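Long-range contacts in neutral ceramidase (Pseudomonas aeruginosa, PDB 2ZWS), which hydrolyses the N-acyl linkage of ceramides to give sphingosine and free fatty acid, and also catalyses the reverse synthesis, with one zinc ion per subunit: residues P180-L185 and A278-I283; K220-Y225 and N268-G273. All blocks are in the same frame, centred on the assembly; numbering follows the deposited sequence.

How the interactions relate
Both contacts use the long helix 265-286, interaction 2 near its N-terminal end and interaction 1 farther toward its C-terminal end. Along the chain the order is 180-185, 220-225, 268-273, 278-283, so the segments of interaction 1 enclose those of interaction 2. Their centres lie about 14 Å apart and their nearest atoms about 5 Å apart, without touching. In interaction 1 the helix packs on strand 181-189 of the large mixed sheet; in interaction 2 it meets helix 218-231. One helix thereby ties a sheet to a neighbouring helix, its first turns lying near the magnesium site, with the side chain of Thr269 about 6 Å from that of the magnesium ligand His37.

Interaction 1 (P180-L185 and A278-I283); sequences PQMSVL and AKAYEI
Strand 181-185 and helix segment 278-283 approach to 8.4 Å between axes, their N-to-C directions 53° apart, with Val184 and Ala280 nearest by CA. This is helix-on-sheet packing: the helix lies on one face of the large mixed sheet, in which the strand pairs with 142-152 and 194-200. Alternate strand residues, Met182 and Val184, direct their CB atoms at the helix. In Met182, chi1 (176°) and chi2 hold the chain straight out and bring SD against the helix backbone, while the bend at chi3 turns only the terminal CE; SD lies 3.4 Å from Ala280 N and 3.7 Å from Ala280 CB. Lys279 adds the base of its side chain, CB being 4.0 Å from Met182 SD, while its amine turns away to a salt bridge with Glu282. Ile283 divides its two branches between the strand residues. Its CG2 meets Val184 CG2 at 3.8 Å, and its longer branch passes obliquely over the root of Met182. On the flank, Ala280 also touches Ser199 of the adjacent strand 194-200 and Trp227 of helix 218-231. The end of Ile283's longer branch, CD1, sits 3.9 Å from Met182 CG and 3.5 Å from Met182 O.

Interaction 2 (K220-Y225 and N268-G273); sequences KGYASY and NTREIG
The phenol ring of Tyr222 lies under the aliphatic part of Arg270, in the conformer given here, one of two for Arg270; this overlap and the close approach at Gly273 make up most of the contact. Arg270 CG stands over one ring face, 3.9 Å from the Tyr222 ring centroid and 25° off the ring normal, which meets the geometry of a CH-pi interaction; its offset brings it closest to Tyr222 CZ. The first torsion of Tyr222 swings the ring away from its own backbone N and across to the other helix. In this conformer the Arg270 chain stays extended from CG to NE and runs obliquely past the phenol toward its hydroxyl, the guanidinium plane tilted 40° from the ring. A water in the ring plane at its edge joins the polar ends: it is 2.7 Å from Tyr222 OH and accepts a hydrogen bond from Arg270 NH1 at 2.9 Å. This is a helix-helix crossing, 218-231 against 265-286, with short-segment axes 7.8 Å apart at -64°. Such closeness is possible because Gly273 has no side chain where the backbones meet: its CA is 4.6 Å from Ala223 CA, the closest CA pair, and 4.2 Å from Tyr222 CD1 at the ring edge, and its carbonyl O is 3.5 Å from Ala223 CB. Trp582 meets the Tyr222 ring edge-to-face, and Tyr225 OH hydrogen-bonds Asp581, a magnesium ligand.

Interaction 1 (P180-L185 and A278-I283)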
loop_
_atom_site.group_PDB
_atom_site.type_symbol
_atom_site.label_atom_id
_atom_site.label_comp_id
_atom_site.label_asym_id
_atom_site.label_seq_id
_atom_site.Cartn_x
_atom_site.Cartn_y
_atom_site.Cartn_z
ATOM N N PRO A 180 0.246 -19.435 6.120
ATOM C CA PRO A 180 -1.142 -19.237 6.492
ATOM C C PRO A 180 -1.261 -18.327 7.713
ATOM O O PRO A 180 -2.357 -18.003 8.137
ATOM C CB PRO A 180 -1.593 -20.654 6.836
ATOM C CG PRO A 180 -0.395 -21.237 7.455
ATOM C CD PRO A 180 0.794 -20.677 6.690
ATOM N N GLN A 181 -0.130 -17.901 8.271
ATOM C CA GLN A 181 -0.214 -17.175 9.539
ATOM C C GLN A 181 -0.699 -15.745 9.377
ATOM O O GLN A 181 -0.078 -14.949 8.664
ATOM C CB GLN A 181 1.119 -17.174 10.288
ATOM C CG GLN A 181 0.972 -16.526 11.681
ATOM C CD GLN A 181 2.176 -16.797 12.565
ATOM O OE1 GLN A 181 2.159 -17.707 13.413
ATOM N NE2 GLN A 181 3.224 -16.043 12.356
ATOM N N MET A 182 -1.806 -15.440 10.053
ATOM C CA MET A 182 -2.195 -14.065 10.283
ATOM C C MET A 182 -1.937 -13.695 11.753
ATOM O O MET A 182 -2.310 -14.443 12.669
ATOM C CB MET A 182 -3.675 -13.854 9.961
ATOM C CG MET A 182 -4.145 -12.424 10.279
ATOM S SD MET A 182 -5.862 -12.131 9.862
ATOM C CE MET A 182 -5.762 -12.030 8.052
ATOM N N SER A 183 -1.317 -12.538 11.978
ATOM C CA SER A 183 -1.094 -11.996 13.319
ATOM C C SER A 183 -1.932 -10.734 13.444
ATOM O O SER A 183 -2.102 -9.990 12.472
ATOM C CB SER A 183 0.389 -11.609 13.491
ATOM O OG SER A 183 1.241 -12.738 13.292
ATOM N N VAL A 184 -2.463 -10.482 14.641
ATOM C CA VAL A 184 -3.239 -9.263 14.885
ATOM C C VAL A 184 -2.765 -8.589 16.156
ATOM O O VAL A 184 -2.683 -9.232 17.207
ATOM C CB VAL A 184 -4.779 -9.537 14.958
ATOM C CG1 VAL A 184 -5.569 -8.218 15.193
ATOM C CG2 VAL A 184 -5.268 -10.255 13.707
ATOM N N LEU A 185 -2.432 -7.296 16.032
ATOM C CA LEU A 185 -2.228 -6.419 17.197
ATOM C C LEU A 185 -3.504 -5.590 17.393
ATOM O O LEU A 185 -3.886 -4.797 16.519
ATOM C CB LEU A 185 -1.016 -5.491 17.002
ATOM C CG LEU A 185 -0.641 -4.551 18.171
ATOM C CD1 LEU A 185 -0.301 -5.304 19.441
ATOM C CD2 LEU A 185 0.542 -3.685 17.790
ATOM N N ALA A 278 -12.424 -11.840 8.045
ATOM C CA ALA A 278 -13.104 -12.772 8.948
ATOM C C ALA A 278 -12.097 -13.374 9.928
ATOM O O ALA A 278 -12.363 -13.492 11.123
ATOM C CB ALA A 278 -13.858 -13.830 8.190
ATOM N N LYS A 279 -10.915 -13.688 9.419
ATOM C CA LYS A 279 -9.873 -14.248 10.271
ATOM C C LYS A 279 -9.349 -13.225 11.271
ATOM O O LYS A 279 -9.121 -13.567 12.450
ATOM C CB LYS A 279 -8.736 -14.876 9.443
ATOM C CG LYS A 279 -7.733 -15.719 10.283
ATOM C CD LYS A 279 -8.445 -16.952 10.846
ATOM C CE LYS A 279 -7.572 -17.845 11.696
ATOM N NZ LYS A 279 -8.380 -19.094 11.871
ATOM N N ALA A 280 -9.156 -11.976 10.823
ATOM C CA ALA A 280 -8.629 -10.920 11.708
ATOM C C ALA A 280 -9.609 -10.669 12.836
ATOM O O ALA A 280 -9.214 -10.550 13.987
ATOM C CB ALA A 280 -8.383 -9.632 10.921
ATOM N N TYR A 281 -10.890 -10.626 12.485
ATOM C CA TYR A 281 -11.925 -10.379 13.459
ATOM C C TYR A 281 -11.979 -11.521 14.483
ATOM O O TYR A 281 -12.119 -11.274 15.693
ATOM C CB TYR A 281 -13.284 -10.249 12.751
ATOM C CG TYR A 281 -14.322 -9.641 13.636
ATOM C CD1 TYR A 281 -15.255 -10.435 14.302
ATOM C CD2 TYR A 281 -14.357 -8.268 13.839
ATOM C CE1 TYR A 281 -16.193 -9.848 15.171
ATOM C CE2 TYR A 281 -15.286 -7.688 14.696
ATOM C CZ TYR A 281 -16.198 -8.487 15.341
ATOM O OH TYR A 281 -17.117 -7.902 16.163
ATOM N N GLU A 282 -11.868 -12.753 13.991
ATOM C CA GLU A 282 -11.839 -13.954 14.848
ATOM C C GLU A 282 -10.662 -13.859 15.832
ATOM O O GLU A 282 -10.829 -14.008 17.064
ATOM C CB GLU A 282 -11.681 -15.220 14.007
ATOM C CG GLU A 282 -11.523 -16.454 14.896
ATOM C CD GLU A 282 -11.284 -17.744 14.161
ATOM O OE1 GLU A 282 -11.059 -17.754 12.934
ATOM O OE2 GLU A 282 -11.332 -18.807 14.833
ATOM N N ILE A 283 -9.478 -13.561 15.306
ATOM C CA ILE A 283 -8.284 -13.523 16.173
ATOM C C ILE A 283 -8.407 -12.412 17.216
ATOM O O ILE A 283 -8.165 -12.647 18.425
ATOM C CB ILE A 283 -7.001 -13.340 15.345
ATOM C CG1 ILE A 283 -6.785 -14.563 14.445
ATOM C CG2 ILE A 283 -5.788 -12.994 16.251
ATOM C CD1 ILE A 283 -5.761 -14.320 13.334
#

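Interaction 2 (K220-Y225 and N268-G273)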
loop_
_atom_site.group_PDB
_atom_site.type_symbol
_atom_site.label_atom_id
_atom_site.label_comp_id
_atom_site.label_asym_id
_atom_site.label_seq_id
_atom_site.Cartn_x
_atom_site.Cartn_y
_atom_site.Cartn_z
ATOM N N LYS A 220 -6.940 -5.899 0.490
ATOM C CA LYS A 220 -6.637 -5.451 1.863
ATOM C C LYS A 220 -7.370 -4.180 2.203
ATOM O O LYS A 220 -7.858 -4.010 3.315
ATOM C CB LYS A 220 -5.122 -5.301 2.053
ATOM C CG LYS A 220 -4.421 -6.714 2.110
ATOM C CD LYS A 220 -2.975 -6.575 2.551
ATOM C CE LYS A 220 -2.331 -7.974 2.767
ATOM N NZ LYS A 220 -2.963 -8.687 3.926
ATOM N N GLY A 221 -7.528 -3.316 1.211
ATOM C CA GLY A 221 -8.303 -2.095 1.406
ATOM C C GLY A 221 -9.771 -2.395 1.662
ATOM O O GLY A 221 -10.418 -1.661 2.446
ATOM N N TYR A 222 -10.325 -3.412 0.999
ATOM C CA TYR A 222 -11.711 -3.792 1.275
ATOM C C TYR A 222 -11.839 -4.345 2.702
ATOM O O TYR A 222 -12.777 -4.021 3.424
ATOM C CB TYR A 222 -12.265 -4.837 0.291
ATOM C CG TYR A 222 -13.712 -5.087 0.663
ATOM C CD1 TYR A 222 -14.069 -6.201 1.423
ATOM C CD2 TYR A 222 -14.708 -4.154 0.340
ATOM C CE1 TYR A 222 -15.379 -6.409 1.824
ATOM C CE2 TYR A 222 -16.036 -4.344 0.733
ATOM C CZ TYR A 222 -16.357 -5.476 1.483
ATOM O OH TYR A 222 -17.644 -5.694 1.885
ATOM N N ALA A 223 -10.874 -5.157 3.123
ATOM C CA ALA A 223 -10.902 -5.646 4.512
ATOM C C ALA A 223 -10.946 -4.497 5.528
ATOM O O ALA A 223 -11.738 -4.545 6.483
ATOM C CB ALA A 223 -9.701 -6.543 4.751
ATOM N N SER A 224 -10.100 -3.477 5.339
ATOM C CA SER A 224 -10.096 -2.322 6.250
ATOM C C SER A 224 -11.445 -1.609 6.206
ATOM O O SER A 224 -12.036 -1.255 7.254
ATOM C CB SER A 224 -9.025 -1.304 5.875
ATOM O OG SER A 224 -7.712 -1.851 5.984
ATOM N N TYR A 225 -11.942 -1.368 4.991
ATOM C CA TYR A 225 -13.189 -0.626 4.816
ATOM C C TYR A 225 -14.317 -1.441 5.437
ATOM O O TYR A 225 -15.158 -0.883 6.149
ATOM C CB TYR A 225 -13.485 -0.458 3.331
ATOM C CG TYR A 225 -14.818 0.183 3.028
ATOM C CD1 TYR A 225 -15.920 -0.592 2.663
ATOM C CD2 TYR A 225 -14.973 1.583 3.093
ATOM C CE1 TYR A 225 -17.147 0.019 2.370
ATOM C CE2 TYR A 225 -16.184 2.178 2.796
ATOM C CZ TYR A 225 -17.265 1.384 2.462
ATOM O OH TYR A 225 -18.483 1.964 2.138
ATOM N N ASN A 268 -14.205 -10.536 -6.682
ATOM C CA ASN A 268 -12.968 -11.205 -6.197
ATOM C C ASN A 268 -12.300 -10.377 -5.098
ATOM O O ASN A 268 -11.860 -10.911 -4.086
ATOM C CB ASN A 268 -11.955 -11.442 -7.317
ATOM C CG ASN A 268 -12.462 -12.386 -8.409
ATOM O OD1 ASN A 268 -11.847 -12.464 -9.497
ATOM N ND2 ASN A 268 -13.519 -13.135 -8.132
ATOM N N THR A 269 -12.227 -9.066 -5.316
ATOM C CA THR A 269 -11.635 -8.139 -4.345
ATOM C C THR A 269 -12.383 -8.203 -3.013
ATOM O O THR A 269 -11.769 -8.302 -1.935
ATOM C CB THR A 269 -11.653 -6.685 -4.904
ATOM O OG1 THR A 269 -10.833 -6.614 -6.074
ATOM C CG2 THR A 269 -11.123 -5.706 -3.880
ATOM N N ARG A 270 -13.706 -8.163 -3.109
ATOM C CA ARG A 270 -14.568 -8.231 -1.927
ATOM C C ARG A 270 -14.416 -9.579 -1.203
ATOM O O ARG A 270 -14.298 -9.622 0.008
ATOM C CB ARG A 270 -16.030 -7.994 -2.338
ATOM C CG ARG A 270 -16.985 -7.793 -1.164
ATOM C CD ARG A 270 -18.380 -7.387 -1.641
ATOM N NE ARG A 270 -19.323 -7.306 -0.526
ATOM C CZ ARG A 270 -20.506 -6.692 -0.570
ATOM N NH1 ARG A 270 -21.275 -6.679 0.506
ATOM N NH2 ARG A 270 -20.924 -6.084 -1.676
ATOM N N GLU A 271 -14.411 -10.668 -1.962
ATOM C CA GLU A 271 -14.328 -12.000 -1.376
ATOM C C GLU A 271 -13.003 -12.246 -0.663
ATOM O O GLU A 271 -13.000 -12.732 0.461
ATOM C CB GLU A 271 -14.560 -13.062 -2.441
ATOM C CG GLU A 271 -14.458 -14.515 -1.941
ATOM C CD GLU A 271 -15.462 -14.889 -0.853
ATOM O OE1 GLU A 271 -16.493 -14.202 -0.662
ATOM O OE2 GLU A 271 -15.220 -15.918 -0.179
ATOM N N ILE A 272 -11.892 -11.929 -1.318
ATOM C CA ILE A 272 -10.561 -12.136 -0.705
ATOM C C ILE A 272 -10.385 -11.179 0.471
ATOM O O ILE A 272 -9.816 -11.537 1.510
ATOM C CB ILE A 272 -9.411 -12.036 -1.767
ATOM C CG1 ILE A 272 -9.606 -13.088 -2.869
ATOM C CG2 ILE A 272 -7.986 -12.135 -1.130
ATOM C CD1 ILE A 272 -9.684 -14.569 -2.337
ATOM N N GLY A 273 -10.891 -9.951 0.338
ATOM C CA GLY A 273 -10.921 -9.052 1.490
ATOM C C GLY A 273 -11.713 -9.604 2.650
ATOM O O GLY A 273 -11.268 -9.552 3.803
HETATM O O HOH W 1 -19.621 -7.364 2.798
#